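Local structure of thymidylate synthase 1 (1B02) at residues Leu176-Arg181 / Tyr214-Gly219. The protein catalyses the reductive methylation of dUMP to dTMP with 5,10-methylenetetrahydrofolate as methyl donor and reductant, supplying a precursor for DNA synthesis. Sequence-based numbering, arbitrary orientation.
With UFP (5-fluoro-2'-deoxyuridine-5'-monophosphate), chain B.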
ATOM      1  N   LEU A 176     -10.901   6.336   5.294  1.00 17.24           N
ATOM      2  CA  LEU A 176      -9.819   6.425   4.326  1.00 21.24           C
ATOM      3  C   LEU A 176     -10.126   5.674   3.045  1.00 19.10           C
ATOM      4  O   LEU A 176     -10.564   4.524   3.072  1.00 17.12           O
ATOM      5  CB  LEU A 176      -8.519   5.887   4.928  1.00 18.37           C
ATOM      6  CG  LEU A 176      -7.359   5.685   3.950  1.00 14.91           C
ATOM      7  CD1 LEU A 176      -6.817   7.028   3.516  1.00  8.01           C
ATOM      8  CD2 LEU A 176      -6.269   4.857   4.607  1.00 13.90           C
ATOM      9  N   GLU A 177      -9.898   6.345   1.923  1.00 17.20           N
ATOM     10  CA  GLU A 177     -10.106   5.752   0.611  1.00 13.80           C
ATOM     11  C   GLU A 177      -8.799   5.918  -0.150  1.00 13.79           C
ATOM     12  O   GLU A 177      -8.295   7.034  -0.297  1.00 12.61           O
ATOM     13  CB  GLU A 177     -11.236   6.464  -0.136  1.00 16.58           C
ATOM     14  CG  GLU A 177     -11.665   5.765  -1.423  1.00 20.82           C
ATOM     15  CD  GLU A 177     -12.993   6.276  -1.959  1.00 23.40           C
ATOM     16  OE1 GLU A 177     -13.373   7.414  -1.622  1.00 28.90           O
ATOM     17  OE2 GLU A 177     -13.660   5.540  -2.718  1.00 21.10           O
ATOM     18  N   VAL A 178      -8.229   4.809  -0.605  1.00 13.71           N
ATOM     19  CA  VAL A 178      -6.982   4.878  -1.359  1.00 19.93           C
ATOM     20  C   VAL A 178      -7.189   4.237  -2.719  1.00 11.23           C
ATOM     21  O   VAL A 178      -8.083   3.409  -2.896  1.00 15.49           O
ATOM     22  CB  VAL A 178      -5.816   4.162  -0.624  1.00 20.52           C
ATOM     23  CG1 VAL A 178      -5.546   4.839   0.708  1.00 30.39           C
ATOM     24  CG2 VAL A 178      -6.153   2.712  -0.406  1.00 22.51           C
ATOM     25  N   ARG A 179      -6.373   4.623  -3.686  1.00 11.14           N
ATOM     26  CA  ARG A 179      -6.514   4.055  -5.012  1.00 15.80           C
ATOM     27  C   ARG A 179      -5.185   3.641  -5.628  1.00 19.81           C
ATOM     28  O   ARG A 179      -4.173   4.339  -5.507  1.00  9.07           O
ATOM     29  CB  ARG A 179      -7.224   5.051  -5.937  1.00 22.37           C
ATOM     30  CG  ARG A 179      -7.295   4.603  -7.388  1.00 17.36           C
ATOM     31  CD  ARG A 179      -8.399   5.311  -8.148  1.00 20.46           C
ATOM     32  NE  ARG A 179      -8.843   4.524  -9.296  1.00 13.61           N
ATOM     33  CZ  ARG A 179      -8.200   4.471 -10.458  1.00 15.13           C
ATOM     34  NH1 ARG A 179      -7.076   5.160 -10.633  1.00  5.00           N
ATOM     35  NH2 ARG A 179      -8.675   3.720 -11.442  1.00 11.15           N
ATOM     36  N   ALA A 180      -5.210   2.484  -6.283  1.00 15.74           N
ATOM     37  CA  ALA A 180      -4.046   1.948  -6.968  1.00 16.90           C
ATOM     38  C   ALA A 180      -4.386   1.936  -8.456  1.00 16.67           C
ATOM     39  O   ALA A 180      -5.403   1.371  -8.862  1.00 15.45           O
ATOM     40  CB  ALA A 180      -3.754   0.532  -6.482  1.00 10.18           C
ATOM     41  N   ARG A 181      -3.552   2.581  -9.264  1.00 12.48           N
ATOM     42  CA  ARG A 181      -3.778   2.617 -10.705  1.00 13.33           C
ATOM     43  C   ARG A 181      -3.440   1.257 -11.305  1.00 19.89           C
ATOM     44  O   ARG A 181      -4.051   0.823 -12.286  1.00 18.48           O
ATOM     45  CB  ARG A 181      -2.899   3.689 -11.351  1.00 12.12           C
ATOM     46  CG  ARG A 181      -1.420   3.485 -11.119  1.00 11.29           C
ATOM     47  CD  ARG A 181      -0.584   4.026 -12.261  1.00 12.03           C
ATOM     48  NE  ARG A 181       0.840   3.836 -12.000  1.00 21.66           N
ATOM     49  CZ  ARG A 181       1.536   2.770 -12.385  1.00 22.45           C
ATOM     50  NH1 ARG A 181       0.944   1.793 -13.057  1.00 15.60           N
ATOM     51  NH2 ARG A 181       2.825   2.677 -12.091  1.00 13.28           N
ATOM     52  N   TYR A 214     -12.640   1.794   5.570  1.00 21.52           N
ATOM     53  CA  TYR A 214     -11.385   1.704   4.830  1.00 21.49           C
ATOM     54  C   TYR A 214     -11.725   1.135   3.457  1.00 22.98           C
ATOM     55  O   TYR A 214     -12.188  -0.003   3.342  1.00 19.74           O
ATOM     56  CB  TYR A 214     -10.396   0.789   5.554  1.00 20.06           C
ATOM     57  CG  TYR A 214      -9.099   0.566   4.803  1.00 14.36           C
ATOM     58  CD1 TYR A 214      -8.423   1.630   4.207  1.00 12.86           C
ATOM     59  CD2 TYR A 214      -8.545  -0.711   4.695  1.00 21.05           C
ATOM     60  CE1 TYR A 214      -7.226   1.430   3.523  1.00 13.90           C
ATOM     61  CE2 TYR A 214      -7.346  -0.924   4.012  1.00 11.58           C
ATOM     62  CZ  TYR A 214      -6.694   0.151   3.431  1.00 13.19           C
ATOM     63  OH  TYR A 214      -5.509  -0.049   2.765  1.00 14.25           O
ATOM     64  N   ILE A 215     -11.507   1.937   2.420  1.00 19.62           N
ATOM     65  CA  ILE A 215     -11.811   1.528   1.054  1.00 20.46           C
ATOM     66  C   ILE A 215     -10.565   1.506   0.176  1.00 19.85           C
ATOM     67  O   ILE A 215      -9.797   2.477   0.129  1.00  9.52           O
ATOM     68  CB  ILE A 215     -12.857   2.479   0.413  1.00 26.71           C
ATOM     69  CG1 ILE A 215     -14.132   2.492   1.258  1.00 19.62           C
ATOM     70  CG2 ILE A 215     -13.176   2.039  -1.006  1.00 19.35           C
ATOM     71  CD1 ILE A 215     -14.593   3.881   1.638  1.00 15.37           C
ATOM     72  N   PHE A 216     -10.375   0.389  -0.516  1.00 17.02           N
ATOM     73  CA  PHE A 216      -9.234   0.216  -1.407  1.00 19.92           C
ATOM     74  C   PHE A 216      -9.728   0.039  -2.844  1.00 16.03           C
ATOM     75  O   PHE A 216     -10.426  -0.927  -3.156  1.00 17.28           O
ATOM     76  CB  PHE A 216      -8.411  -1.009  -0.982  1.00 19.98           C
ATOM     77  CG  PHE A 216      -7.014  -1.014  -1.529  1.00 19.81           C
ATOM     78  CD1 PHE A 216      -5.980  -0.401  -0.832  1.00 13.56           C
ATOM     79  CD2 PHE A 216      -6.739  -1.595  -2.764  1.00 17.57           C
ATOM     80  CE1 PHE A 216      -4.689  -0.357  -1.356  1.00 17.22           C
ATOM     81  CE2 PHE A 216      -5.452  -1.558  -3.299  1.00 16.64           C
ATOM     82  CZ  PHE A 216      -4.426  -0.937  -2.593  1.00 15.99           C
ATOM     83  N   ASN A 217      -9.371   0.980  -3.713  1.00 16.74           N
ATOM     84  CA  ASN A 217      -9.784   0.921  -5.114  1.00 18.03           C
ATOM     85  C   ASN A 217      -8.618   0.557  -6.014  1.00 17.18           C
ATOM     86  O   ASN A 217      -7.494   1.023  -5.814  1.00 23.97           O
ATOM     87  CB  ASN A 217     -10.353   2.268  -5.570  1.00 12.94           C
ATOM     88  CG  ASN A 217     -11.538   2.712  -4.748  1.00 14.46           C
ATOM     89  OD1 ASN A 217     -12.581   2.058  -4.735  1.00 26.03           O
ATOM     90  ND2 ASN A 217     -11.384   3.833  -4.051  1.00 22.22           N
ATOM     91  N   ILE A 218      -8.896  -0.268  -7.017  1.00 15.44           N
ATOM     92  CA  ILE A 218      -7.865  -0.692  -7.952  1.00 22.09           C
ATOM     93  C   ILE A 218      -8.280  -0.425  -9.393  1.00 16.00           C
ATOM     94  O   ILE A 218      -9.391  -0.763  -9.803  1.00 15.21           O
ATOM     95  CB  ILE A 218      -7.559  -2.202  -7.799  1.00 19.03           C
ATOM     96  CG1 ILE A 218      -7.235  -2.526  -6.337  1.00 15.34           C
ATOM     97  CG2 ILE A 218      -6.392  -2.586  -8.688  1.00 10.64           C
ATOM     98  CD1 ILE A 218      -7.734  -3.879  -5.884  1.00 17.51           C
ATOM     99  N   GLY A 219      -7.382   0.197 -10.150  1.00 15.09           N
ATOM    100  CA  GLY A 219      -7.652   0.478 -11.550  1.00 15.20           C
ATOM    101  C   GLY A 219      -7.382  -0.781 -12.358  1.00 15.86           C
ATOM    102  O   GLY A 219      -8.302  -1.549 -12.644  1.00 12.13           O
TER
HETATM  103  N1  UFP B 280       2.542  -2.450  -7.934  1.00 14.07           N
HETATM  104  C2  UFP B 280       1.600  -2.740  -6.918  1.00 16.71           C
HETATM  105  N3  UFP B 280       1.627  -2.041  -5.669  1.00 16.68           N
HETATM  106  C4  UFP B 280       2.654  -1.114  -5.240  1.00 14.92           C
HETATM  107  C5  UFP B 280       4.045  -0.969  -6.112  1.00 14.10           C
HETATM  108  C6  UFP B 280       3.534  -1.186  -7.700  1.00 17.98           C
HETATM  109  O2  UFP B 280       0.888  -3.750  -6.922  1.00 11.45           O
HETATM  110  O4  UFP B 280       2.473  -0.313  -4.310  1.00 27.15           O
HETATM  111  F5  UFP B 280       4.710   0.161  -5.933  1.00 24.76           F
HETATM  112  C1' UFP B 280       2.667  -3.240  -9.206  1.00 14.89           C
HETATM  113  C2' UFP B 280       1.542  -3.131 -10.216  1.00 18.61           C
HETATM  114  C3' UFP B 280       2.336  -3.523 -11.457  1.00 16.71           C
HETATM  115  C4' UFP B 280       3.738  -3.029 -11.268  1.00 13.96           C
HETATM  116  O3' UFP B 280       2.321  -4.932 -11.581  1.00 18.74           O
HETATM  117  O4' UFP B 280       3.932  -2.973  -9.861  1.00 16.40           O
HETATM  118  C5' UFP B 280       4.199  -1.660 -11.823  1.00 13.29           C
HETATM  119  O5' UFP B 280       4.163  -1.758 -13.282  1.00 27.74           O
HETATM  120  P   UFP B 280       3.306  -0.716 -14.103  1.00 21.26           P
HETATM  121  O1P UFP B 280       3.913   0.608 -13.882  1.00 11.20           O
HETATM  122  O2P UFP B 280       1.910  -0.897 -13.771  1.00 18.32           O
HETATM  123  O3P UFP B 280       3.496  -1.345 -15.547  1.00 20.43           O
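Leu-176 to Ala-180 and Tyr-214 to Ile-218 pair as neighbouring parallel strands, the two arms of a beta-alpha-beta crossover whose helix is 188-207. Five backbone hydrogen bonds alternate along the ladder, from Ile-215 N to Leu-176 O (2.8 Å) down to Gly-219 N on Ala-180 O (2.6 Å).

On the face of Leu-176, Val-178, Ala-180, Tyr-214, Phe-216 and Ile-218, Tyr-214 and Phe-216 meet that helix. Leu-176 CD2 lies 3.7 Å from Tyr-214 CE1, the two side chains running alongside each other. Ala-180 CB sits near Phe-216 CE2.

The other face carries Glu-177, Arg-179 and Asn-217 beside the apolar Ile-215. With CG trans to the backbone N (chi1 -171°) and the chain extended beyond it, the Glu-177 carboxylate is carried across to Asn-217. There ND2 donates to OE2 (3.1 Å) on the anti side, 28° out of the carboxylate plane, the amide and carboxylate planes 49° apart. Glu-177 OE1 meets Tyr-168 OH and Asn-217 OD1 meets Gln-47 NE2, so the chain of bonds spans four strands. An alanine in place of Glu-177 would probably leave Asn-217 ND2 and Tyr-168 OH without their carboxylate partner, the amide then held through OD1 by Gln-47.

At Arg-181, where the chain turns a corner, the extended side chain sends NH1 to UFP O2P and NH2 to UFP O1P (both 2.9 Å), while NH2 also reaches Thr-159 O. This two-pronged grip probably balances part of the phosphate's negative charge and puts the strand pair at the nucleotide pocket.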